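Local coordinates for protein PrgX (Enterococcus faecalis, PDB 2AWI) that acts as the receptor for the peptide sex pheromone cCF10 and probably binds DNA as a repressor in the regulation of conjugation, at residues Phe2-Val7 with Glu60-Ala65. The protein carries 1 engineered substitution. Residues are numbered along the deposited sequence; the frame is centred on the assembly and turned at random.
Sequences FKIGSV and EILNRA
A65 fits its methyl group against the start of helix 4-14, where CB lies 3.7 Å from CG1 of I4; their CA atoms are the nearest pair across the two segments, 5.0 Å apart. One turn further along, V7 spreads its two methyls over different parts of the partner helix. Its CG1, anti to the backbone N (chi1 167°), reaches CG2 of I61 at 4.0 Å and also meets CB of R64 at 4.1 Å, the V7 and R64 side chains crossing at about a right angle, while its CG2 rests on the backbone, 3.8 Å from CA of A65. I4 continues through its extended chain to CD1, which makes a looser contact with CD2 of L62. The close CA approach is consistent with the small side chain of A65.

Toward the edge the contact turns polar. The amide N of K3, the N-cap residue of helix 4-14, gives a weak hydrogen bond to O of A65 at 3.4 Å, reasonably straight at 158°. The same oxygen lies near the ring plane of F2, at its edge. K3 runs its aliphatic chain alongside the carbonyl oxygens, CG 3.5 Å from O of A65 and CE 3.6 Å from O of R64, although F2 and K3 are poorly ordered. The R64 guanidinium leads away and grips E60 side-on: NE and NH2 both meet OE2, nearly in the guanidinium plane, a salt bridge that ties one helical turn together.

The contact packs helix 4-14, the first of the chain, against helix 58-67 in the N-terminal helix-turn-helix part. Helix 44-54 adds to the apolar core, L47 touching I4, I61 and L62. A second subunit packs V44 on I4 and F182 on R64, and its G150 N donates to OE1 of E60, so the contact also borders the subunit interface.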
loop_
_atom_site.group_PDB
_atom_site.type_symbol
_atom_site.label_atom_id
_atom_site.label_comp_id
_atom_site.label_asym_id
_atom_site.label_seq_id
_atom_site.Cartn_x
_atom_site.Cartn_y
_atom_site.Cartn_z
ATOM N N PHE A 2 -27.279 41.553 24.898
ATOM C CA PHE A 2 -27.783 40.197 24.532
ATOM C C PHE A 2 -29.312 40.124 24.580
ATOM O O PHE A 2 -29.952 40.743 25.433
ATOM C CB PHE A 2 -27.195 39.132 25.471
ATOM C CG PHE A 2 -25.695 39.164 25.567
ATOM C CD1 PHE A 2 -25.061 40.007 26.476
ATOM C CD2 PHE A 2 -24.914 38.369 24.734
ATOM C CE1 PHE A 2 -23.667 40.062 26.552
ATOM C CE2 PHE A 2 -23.518 38.415 24.800
ATOM C CZ PHE A 2 -22.895 39.263 25.711
ATOM N N LYS A 3 -29.885 39.358 23.658
ATOM C CA LYS A 3 -31.332 39.182 23.576
ATOM C C LYS A 3 -31.731 37.875 24.263
ATOM O O LYS A 3 -32.394 37.026 23.664
ATOM C CB LYS A 3 -31.761 39.146 22.107
ATOM C CG LYS A 3 -30.929 38.180 21.274
ATOM C CD LYS A 3 -31.378 38.106 19.823
ATOM C CE LYS A 3 -30.472 37.166 19.032
ATOM N NZ LYS A 3 -30.908 36.988 17.616
ATOM N N ILE A 4 -31.324 37.718 25.521
ATOM C CA ILE A 4 -31.626 36.509 26.279
ATOM C C ILE A 4 -33.119 36.301 26.509
ATOM O O ILE A 4 -33.641 35.205 26.303
ATOM C CB ILE A 4 -30.914 36.513 27.653
ATOM C CG1 ILE A 4 -29.398 36.490 27.459
ATOM C CG2 ILE A 4 -31.344 35.310 28.458
ATOM C CD1 ILE A 4 -28.608 36.580 28.753
ATOM N N GLY A 5 -33.807 37.351 26.941
ATOM C CA GLY A 5 -35.233 37.239 27.188
ATOM C C GLY A 5 -36.013 36.836 25.953
ATOM O O GLY A 5 -36.895 35.979 26.013
ATOM N N SER A 6 -35.691 37.448 24.819
ATOM C CA SER A 6 -36.400 37.130 23.589
ATOM C C SER A 6 -36.143 35.684 23.179
ATOM O O SER A 6 -37.010 35.031 22.594
ATOM C CB SER A 6 -35.979 38.079 22.465
ATOM O OG SER A 6 -34.735 37.694 21.929
ATOM N N VAL A 7 -34.952 35.177 23.484
ATOM C CA VAL A 7 -34.636 33.794 23.156
ATOM C C VAL A 7 -35.465 32.868 24.049
ATOM O O VAL A 7 -35.976 31.846 23.584
ATOM C CB VAL A 7 -33.125 33.500 23.332
ATOM C CG1 VAL A 7 -32.873 31.997 23.290
ATOM C CG2 VAL A 7 -32.331 34.184 22.211
ATOM N N GLU A 60 -26.276 26.609 25.012
ATOM C CA GLU A 60 -26.924 26.793 23.723
ATOM C C GLU A 60 -27.764 28.057 23.746
ATOM O O GLU A 60 -27.800 28.805 22.767
ATOM C CB GLU A 60 -27.823 25.604 23.375
ATOM C CG GLU A 60 -28.279 25.638 21.930
ATOM C CD GLU A 60 -29.310 24.579 21.590
ATOM O OE1 GLU A 60 -29.133 23.427 22.027
ATOM O OE2 GLU A 60 -30.287 24.893 20.870
ATOM N N ILE A 61 -28.435 28.293 24.867
ATOM C CA ILE A 61 -29.276 29.473 24.998
ATOM C C ILE A 61 -28.402 30.718 24.944
ATOM O O ILE A 61 -28.698 31.650 24.194
ATOM C CB ILE A 61 -30.099 29.448 26.321
ATOM C CG1 ILE A 61 -31.116 28.304 26.277
ATOM C CG2 ILE A 61 -30.802 30.781 26.521
ATOM C CD1 ILE A 61 -31.982 28.165 27.539
ATOM N N LEU A 62 -27.328 30.735 25.735
ATOM C CA LEU A 62 -26.406 31.868 25.731
ATOM C C LEU A 62 -25.946 32.145 24.304
ATOM O O LEU A 62 -26.018 33.270 23.824
ATOM C CB LEU A 62 -25.193 31.584 26.620
ATOM C CG LEU A 62 -25.420 31.822 28.116
ATOM C CD1 LEU A 62 -24.181 31.465 28.928
ATOM C CD2 LEU A 62 -25.774 33.281 28.317
ATOM N N ASN A 63 -25.495 31.108 23.616
ATOM C CA ASN A 63 -25.042 31.276 22.244
ATOM C C ASN A 63 -26.158 31.832 21.371
ATOM O O ASN A 63 -25.948 32.787 20.633
ATOM C CB ASN A 63 -24.545 29.942 21.677
ATOM C CG ASN A 63 -23.115 29.633 22.075
ATOM O OD1 ASN A 63 -22.175 30.189 21.520
ATOM N ND2 ASN A 63 -22.945 28.748 23.048
ATOM N N ARG A 64 -27.345 31.236 21.450
ATOM C CA ARG A 64 -28.470 31.708 20.647
ATOM C C ARG A 64 -28.760 33.177 20.920
ATOM O O ARG A 64 -29.231 33.902 20.041
ATOM C CB ARG A 64 -29.718 30.865 20.929
ATOM C CG ARG A 64 -29.730 29.528 20.204
ATOM C CD ARG A 64 -30.771 28.591 20.782
ATOM N NE ARG A 64 -30.736 27.285 20.134
ATOM C CZ ARG A 64 -31.152 27.058 18.895
ATOM N NH1 ARG A 64 -31.645 28.050 18.171
ATOM N NH2 ARG A 64 -31.052 25.843 18.375
ATOM N N ALA A 65 -28.465 33.612 22.141
ATOM C CA ALA A 65 -28.684 34.997 22.545
ATOM C C ALA A 65 -27.642 35.940 21.952
ATOM O O ALA A 65 -27.734 37.152 22.127
ATOM C CB ALA A 65 -28.672 35.109 24.066
#